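Local coordinates for Thiol:disulfide interchange protein DsbA (Neisseria meningitidis MC58, PDB 3HZ8), which probably acts as a periplasmic thiol-disulfide oxidoreductase of the DsbA subfamily, exchanging disulfide bonds through a redox-active cysteine pair, at residues P156-G161 with N176-L181; V166-A169 with G174-T177. The protein carries 1 engineered substitution. One frame throughout, in Å; residues are numbered along the deposited sequence. Where two conformers were deposited one is given.

Interaction 1. Residues P156-G161 with N176-L181; sequences PTVIVG and NTIDLL
Val160 presses against Leu181, and Val158 meets Ile178, where the carboxy-terminal helix of a DsbA-type thioredoxin fold lies over the central sheet. Strand 157-160 and helix segment 176-181 run nearly in the same direction: their axes differ by 24° and approach to 9.2 Å, a separation filled by side chains from both layers. Alternation along the strand directs the CB atoms of Val158 and Val160 to the helix and that of Ile159 away from it.

The tighter part is at Val160. Both its methyls bear on the Leu181 side chain from the strand side: CG1 is 3.9 Å from Leu181 CB, while CG2 lies 4.0 Å from Leu181 CD1. CG1 gets there by standing anti to the backbone N of Val160 (chi1 -178°). Packing slackens toward Ile178, whose CG2 stays 4.3 Å from Val160 CG2. All four touching residues are buried and the contact is wholly apolar; Val28 and Leu46 also pack on Ile178, extending the core to strand 26-32 and helix 37-50.

The helix's other side is more open. Asp179 points its CB away from the strand and gives OD1 to a hydrogen bond with His49 NE2, and Leu180 is exposed. Nearer the start of the strand, the side chains of Val158 and Ile178 cross at about a right angle, touching through single terminal methyls, Val158 CG1 and Ile178 CD1, 4.0 Å apart.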
loop_
_atom_site.group_PDB
_atom_site.type_symbol
_atom_site.label_atom_id
_atom_site.label_comp_id
_atom_site.label_asym_id
_atom_site.label_seq_id
_atom_site.Cartn_x
_atom_site.Cartn_y
_atom_site.Cartn_z
ATOM N N PRO A 156 -3.155 4.719 7.652
ATOM C CA PRO A 156 -2.051 4.205 6.842
ATOM C C PRO A 156 -0.781 4.087 7.649
ATOM O O PRO A 156 -0.564 4.867 8.577
ATOM C CB PRO A 156 -1.866 5.272 5.760
ATOM C CG PRO A 156 -2.419 6.536 6.360
ATOM C CD PRO A 156 -3.486 6.129 7.356
ATOM N N THR A 157 0.046 3.105 7.295
ATOM C CA THR A 157 1.395 2.953 7.865
ATOM C C THR A 157 2.359 2.861 6.683
ATOM O O THR A 157 2.121 2.090 5.754
ATOM C CB THR A 157 1.500 1.664 8.739
ATOM O OG1 THR A 157 0.716 1.832 9.933
ATOM C CG2 THR A 157 2.951 1.360 9.144
ATOM N N VAL A 158 3.431 3.654 6.694
ATOM C CA VAL A 158 4.408 3.594 5.611
ATOM C C VAL A 158 5.758 3.236 6.191
ATOM O O VAL A 158 6.204 3.859 7.149
ATOM C CB VAL A 158 4.493 4.942 4.835
ATOM C CG1 VAL A 158 5.624 4.906 3.774
ATOM C CG2 VAL A 158 3.142 5.262 4.182
ATOM N N ILE A 159 6.376 2.209 5.597
ATOM C CA ILE A 159 7.669 1.715 6.027
ATOM C C ILE A 159 8.666 1.737 4.855
ATOM O O ILE A 159 8.366 1.246 3.765
ATOM C CB ILE A 159 7.512 0.295 6.622
ATOM C CG1 ILE A 159 6.759 0.381 7.955
ATOM C CG2 ILE A 159 8.866 -0.385 6.792
ATOM C CD1 ILE A 159 5.932 -0.839 8.287
ATOM N N VAL A 160 9.846 2.308 5.086
ATOM C CA VAL A 160 10.864 2.411 4.042
ATOM C C VAL A 160 12.004 1.446 4.311
ATOM O O VAL A 160 12.469 1.331 5.433
ATOM C CB VAL A 160 11.405 3.860 3.935
ATOM C CG1 VAL A 160 12.426 4.002 2.811
ATOM C CG2 VAL A 160 10.234 4.826 3.725
ATOM N N GLY A 161 12.449 0.743 3.279
ATOM C CA GLY A 161 13.609 -0.138 3.435
ATOM C C GLY A 161 13.372 -1.305 4.370
ATOM O O GLY A 161 14.330 -1.845 4.934
ATOM N N ASN A 176 8.808 14.112 2.169
ATOM C CA ASN A 176 10.198 14.489 2.422
ATOM C C ASN A 176 10.907 13.466 3.319
ATOM O O ASN A 176 12.044 13.068 3.059
ATOM C CB ASN A 176 10.258 15.878 3.069
ATOM C CG ASN A 176 9.727 16.984 2.167
ATOM O OD1 ASN A 176 9.805 16.896 0.938
ATOM N ND2 ASN A 176 9.217 18.056 2.780
ATOM N N THR A 177 10.225 13.041 4.381
ATOM C CA THR A 177 10.754 11.974 5.245
ATOM C C THR A 177 11.050 10.700 4.435
ATOM O O THR A 177 12.114 10.097 4.589
ATOM C CB THR A 177 9.797 11.683 6.433
ATOM O OG1 THR A 177 9.562 12.901 7.143
ATOM C CG2 THR A 177 10.397 10.671 7.418
ATOM N N ILE A 178 10.135 10.310 3.559
ATOM C CA ILE A 178 10.367 9.137 2.706
ATOM C C ILE A 178 11.662 9.296 1.908
ATOM O O ILE A 178 12.479 8.376 1.860
ATOM C CB ILE A 178 9.160 8.855 1.771
ATOM C CG1 ILE A 178 7.961 8.365 2.604
ATOM C CG2 ILE A 178 9.519 7.813 0.665
ATOM C CD1 ILE A 178 6.651 8.308 1.861
ATOM N N ASP A 179 11.851 10.463 1.291
ATOM C CA ASP A 179 13.057 10.707 0.493
ATOM C C ASP A 179 14.335 10.582 1.318
ATOM O O ASP A 179 15.322 10.000 0.854
ATOM C CB ASP A 179 12.984 12.087 -0.155
ATOM C CG ASP A 179 11.901 12.181 -1.226
ATOM O OD1 ASP A 179 11.360 11.123 -1.635
ATOM O OD2 ASP A 179 11.615 13.321 -1.663
ATOM N N LEU A 180 14.328 11.157 2.519
ATOM C CA LEU A 180 15.485 11.087 3.414
ATOM C C LEU A 180 15.745 9.654 3.849
ATOM O O LEU A 180 16.903 9.213 3.879
ATOM C CB LEU A 180 15.300 11.994 4.646
ATOM C CG LEU A 180 15.232 13.511 4.432
ATOM C CD1 LEU A 180 14.874 14.185 5.741
ATOM C CD2 LEU A 180 16.575 13.991 3.925
ATOM N N LEU A 181 14.676 8.930 4.190
ATOM C CA LEU A 181 14.819 7.524 4.570
ATOM C C LEU A 181 15.334 6.682 3.421
ATOM O O LEU A 181 16.162 5.797 3.622
ATOM C CB LEU A 181 13.501 6.956 5.087
ATOM C CG LEU A 181 13.062 7.465 6.458
ATOM C CD1 LEU A 181 11.641 6.991 6.784
ATOM C CD2 LEU A 181 14.038 7.038 7.541
#

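Interaction 2. Residues V166-A169 with G174-T177; sequences VEFA and GMNT
The Phe168 ring meets helix residues Gly174 and Met175 through CE1, while one of its faces is covered by Val166 CG1, 3.6 Å above the plane and over the ring centre. Met175 CE lies at the edge, in the ring plane, 3.9 Å from Phe168 CE1. Gly174 CA comes in obliquely, 3.7 Å from the same CE1. As Gly174 carries no side chain, the aromatic rests directly on helix backbone. Trp171, in the first turn of the helix, adds an edge-to-face ring contact.

Met175 first heads the other way, its CB pointing away from segment 166-169. Bends at chi2 (-56°) and chi3 (100°) fold the chain back and deliver the terminal methyl to the phenyl edge, while the side chain also packs on Leu42, Val45 and Leu46 of helix 37-50. Beyond the ring, Val166 CG1 reaches Thr177 CG2 at 4.2 Å, the two side chains sliding past each other in opposite directions.

A water links the polar groups. It donates to Glu167 O at 2.9 Å and is hydrogen-bonded to Thr177 OG1 at 2.7 Å. The direct contacts are therefore van der Waals in nature and rely on the fit of methyls and helix backbone against the ring and, beside it, of one methyl against another, whereas the polar connection between these two segments runs through a water.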
loop_
_atom_site.group_PDB
_atom_site.type_symbol
_atom_site.label_atom_id
_atom_site.label_comp_id
_atom_site.label_asym_id
_atom_site.label_seq_id
_atom_site.Cartn_x
_atom_site.Cartn_y
_atom_site.Cartn_z
ATOM N N VAL A 166 7.586 5.763 8.903
ATOM C CA VAL A 166 7.359 7.203 8.842
ATOM C C VAL A 166 6.379 7.621 9.936
ATOM O O VAL A 166 5.325 7.020 10.085
ATOM C CB VAL A 166 6.793 7.617 7.474
ATOM C CG1 VAL A 166 6.541 9.121 7.433
ATOM C CG2 VAL A 166 7.749 7.204 6.370
ATOM N N GLU A 167 6.747 8.635 10.719
ATOM C CA GLU A 167 5.828 9.207 11.704
ATOM C C GLU A 167 5.343 10.532 11.109
ATOM O O GLU A 167 6.082 11.514 11.073
ATOM C CB GLU A 167 6.524 9.419 13.054
ATOM C CG GLU A 167 7.209 8.171 13.634
ATOM C CD GLU A 167 6.224 7.143 14.169
ATOM O OE1 GLU A 167 5.132 7.558 14.600
ATOM O OE2 GLU A 167 6.531 5.931 14.163
ATOM N N PHE A 168 4.118 10.529 10.585
ATOM C CA PHE A 168 3.608 11.658 9.810
ATOM C C PHE A 168 3.129 12.811 10.693
ATOM O O PHE A 168 2.387 12.593 11.646
ATOM C CB PHE A 168 2.415 11.209 8.959
ATOM C CG PHE A 168 2.769 10.364 7.767
ATOM C CD1 PHE A 168 3.033 10.971 6.542
ATOM C CD2 PHE A 168 2.742 8.969 7.843
ATOM C CE1 PHE A 168 3.326 10.202 5.405
ATOM C CE2 PHE A 168 3.023 8.192 6.723
ATOM C CZ PHE A 168 3.320 8.811 5.492
ATOM N N ALA A 169 3.563 14.026 10.343
ATOM C CA ALA A 169 2.967 15.268 10.865
ATOM C C ALA A 169 1.791 15.690 9.967
ATOM O O ALA A 169 0.711 16.055 10.452
ATOM C CB ALA A 169 4.015 16.376 10.973
ATOM N N GLY A 174 5.530 14.221 5.097
ATOM C CA GLY A 174 5.930 12.817 5.155
ATOM C C GLY A 174 6.638 12.358 3.889
ATOM O O GLY A 174 7.470 11.440 3.936
ATOM N N MET A 175 6.316 12.981 2.754
ATOM C CA MET A 175 6.999 12.626 1.504
ATOM C C MET A 175 8.485 12.968 1.557
ATOM O O MET A 175 9.324 12.212 1.061
ATOM C CB MET A 175 6.332 13.294 0.291
ATOM C CG MET A 175 4.864 12.932 0.077
ATOM S SD MET A 175 4.513 11.160 -0.082
ATOM C CE MET A 175 3.919 10.768 1.581
ATOM N N ASN A 176 8.808 14.112 2.169
ATOM C CA ASN A 176 10.198 14.489 2.422
ATOM C C ASN A 176 10.907 13.466 3.319
ATOM O O ASN A 176 12.044 13.068 3.059
ATOM C CB ASN A 176 10.258 15.878 3.069
ATOM C CG ASN A 176 9.727 16.984 2.167
ATOM O OD1 ASN A 176 9.805 16.896 0.938
ATOM N ND2 ASN A 176 9.217 18.056 2.780
ATOM N N THR A 177 10.225 13.041 4.381
ATOM C CA THR A 177 10.754 11.974 5.245
ATOM C C THR A 177 11.050 10.700 4.435
ATOM O O THR A 177 12.114 10.097 4.589
ATOM C CB THR A 177 9.797 11.683 6.433
ATOM O OG1 THR A 177 9.562 12.901 7.143
ATOM C CG2 THR A 177 10.397 10.671 7.418
HETATM O O HOH W 1 7.455 12.339 8.688
#

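In the fold
Interactions 1 and 2 are two neighbouring parts of one core beneath helix 171-191; their centres are 6 Å apart and they share Asn176 and Thr177. Val166 joins them: its N is 2.9 Å from Val158 O, a probable hydrogen bond between adjacent antiparallel strands, and its CG2 packs 3.9 Å from Leu181 CD1. Phe168 CZ adds a contact with Val158 CG2 at 3.8 Å. The redox centre adjoins this core. Pro156, preceded by a cis peptide bond as in the cis-proline loop of thioredoxin folds, touches His38 and Cys39 of the Cys36-Cys39 disulfide motif, and helix 37-50 contacts Ile178 and Met175.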